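Long-range contact in carbohydrate deacetylase (Enterococcus faecalis, PDB 2I5I), which probably removes acetyl groups from acetylated carbohydrates, a magnesium-dependent step in the breakdown of oligosaccharides: residues A[12-17]-A[59-64]. Numbering follows the deposited sequence. Where two conformers were deposited one is given.
Sequences DDFGYT and LAIGVH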
# COMPACT_ATOMS: atom_id res chain seq x y z
N ASP A 12 0.79 2.38 -26.62
CA ASP A 12 2.11 1.80 -26.83
C ASP A 12 3.19 2.55 -26.04
O ASP A 12 3.03 3.74 -25.73
CB ASP A 12 2.42 1.82 -28.34
CG ASP A 12 1.49 0.94 -29.14
OD1 ASP A 12 0.54 0.36 -28.58
OD2 ASP A 12 1.70 0.83 -30.37
N ASP A 13 4.25 1.86 -25.69
CA ASP A 13 5.49 2.40 -25.16
C ASP A 13 5.50 2.61 -23.65
O ASP A 13 6.25 3.44 -23.14
CB ASP A 13 5.83 3.74 -25.84
CG ASP A 13 6.17 3.61 -27.31
OD1 ASP A 13 6.51 2.48 -27.71
OD2 ASP A 13 6.11 4.61 -28.07
N PHE A 14 4.71 1.84 -22.91
CA PHE A 14 4.85 1.86 -21.43
C PHE A 14 6.28 1.60 -21.02
O PHE A 14 6.97 0.74 -21.58
CB PHE A 14 3.90 0.86 -20.80
CG PHE A 14 3.55 1.17 -19.34
CD1 PHE A 14 2.83 2.32 -19.05
CD2 PHE A 14 3.94 0.31 -18.34
CE1 PHE A 14 2.51 2.61 -17.73
CE2 PHE A 14 3.62 0.58 -17.01
CZ PHE A 14 2.90 1.72 -16.74
N GLY A 15 6.83 2.33 -20.04
CA GLY A 15 8.19 2.15 -19.61
C GLY A 15 9.23 2.78 -20.52
O GLY A 15 10.42 2.66 -20.24
N TYR A 16 8.80 3.42 -21.60
CA TYR A 16 9.72 4.05 -22.54
C TYR A 16 10.58 5.07 -21.80
O TYR A 16 11.81 5.04 -21.79
CB TYR A 16 8.94 4.65 -23.69
CG TYR A 16 9.71 5.05 -24.92
CD1 TYR A 16 11.00 4.60 -25.17
CD2 TYR A 16 9.11 5.88 -25.85
CE1 TYR A 16 11.65 4.99 -26.32
CE2 TYR A 16 9.76 6.27 -27.01
CZ TYR A 16 11.04 5.82 -27.23
OH TYR A 16 11.70 6.21 -28.39
N THR A 17 9.89 6.03 -21.17
CA THR A 17 10.54 7.00 -20.29
C THR A 17 9.62 7.31 -19.11
O THR A 17 8.41 7.07 -19.19
CB THR A 17 10.99 8.28 -21.01
OG1 THR A 17 10.08 9.35 -20.78
CG2 THR A 17 10.98 8.24 -22.55
N LEU A 59 -4.80 -1.36 -14.68
CA LEU A 59 -4.34 -1.24 -16.08
C LEU A 59 -3.81 -2.56 -16.61
O LEU A 59 -2.97 -3.20 -15.99
CB LEU A 59 -3.28 -0.15 -16.17
CG LEU A 59 -2.57 0.03 -17.51
CD1 LEU A 59 -3.57 0.36 -18.61
CD2 LEU A 59 -1.50 1.11 -17.44
N ALA A 60 -4.33 -2.97 -17.78
CA ALA A 60 -3.85 -4.22 -18.37
C ALA A 60 -2.56 -3.95 -19.14
O ALA A 60 -2.38 -2.93 -19.81
CB ALA A 60 -4.93 -4.84 -19.24
N ILE A 61 -1.61 -4.89 -19.04
CA ILE A 61 -0.29 -4.66 -19.61
C ILE A 61 0.25 -5.87 -20.39
O ILE A 61 0.32 -6.96 -19.83
CB ILE A 61 0.73 -4.30 -18.51
CG1 ILE A 61 0.26 -3.12 -17.66
CG2 ILE A 61 2.11 -4.06 -19.10
CD1 ILE A 61 1.24 -2.80 -16.54
N GLY A 62 0.63 -5.63 -21.64
CA GLY A 62 1.23 -6.62 -22.52
C GLY A 62 2.68 -6.27 -22.80
O GLY A 62 3.22 -5.26 -22.33
N VAL A 63 3.34 -7.11 -23.60
CA VAL A 63 4.76 -6.92 -23.87
C VAL A 63 4.97 -6.34 -25.27
O VAL A 63 4.46 -6.86 -26.27
CB VAL A 63 5.56 -8.22 -23.67
CG1 VAL A 63 5.02 -9.37 -24.53
CG2 VAL A 63 7.04 -8.02 -23.95
N HIS A 64 5.71 -5.23 -25.32
CA HIS A 64 6.06 -4.49 -26.50
C HIS A 64 7.42 -4.96 -27.03
O HIS A 64 8.48 -4.49 -26.64
CB HIS A 64 6.13 -2.99 -26.18
CG HIS A 64 5.74 -2.07 -27.29
ND1 HIS A 64 4.69 -2.32 -28.14
CD2 HIS A 64 6.24 -0.88 -27.69
CE1 HIS A 64 4.56 -1.34 -29.01
NE2 HIS A 64 5.50 -0.45 -28.76
O HOH W 1 5.94 1.80 -30.18
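Asp13 and His64 are the nearest pair of CA atoms across the two segments, 7.0 Å apart: strand 60-65 lies beside residues 12-14 without pairing with them, since strand 35-38 lies between strands 6-11 and 60-65 in the sheet. Water 1 sits in the plane of the His64 ring, 2.7 Å from NE2, and donates to OD1 of Asp13 at 2.6 Å, while OD1 itself stands 3.3 Å from NE2 of His64. The carboxylate is turned 69° to the imidazole, and the backbone N of Asp13 lies over one face of the ring. The Asp12 side chain crosses that of His64 at about a right angle, its CG 3.8 Å from CE1 of His64. Outside partners engage all three: ND1 of His64 is hydrogen-bonded to Asp128, and OD2 of Asp13 and OD1 of Asp12 form salt bridges with Arg232 and Arg156. Further along, the Phe14 ring swings toward strand 60-65, with CG anti to the backbone N (chi1 -157°), and its CE2 meets CD1 of Ile61 at 4.2 Å. CD2 of Leu59 lies near CE1 of Phe14, and helices 18-29 and 45-55 pack around this apolar patch. With the nearby His130, a predicted magnesium ligand, Asp13 and His64 are consistent with the Asp-His-His metal site of a YdjC-family deacetylase, here modelled without metal, at the strand ends of its parallel sheet.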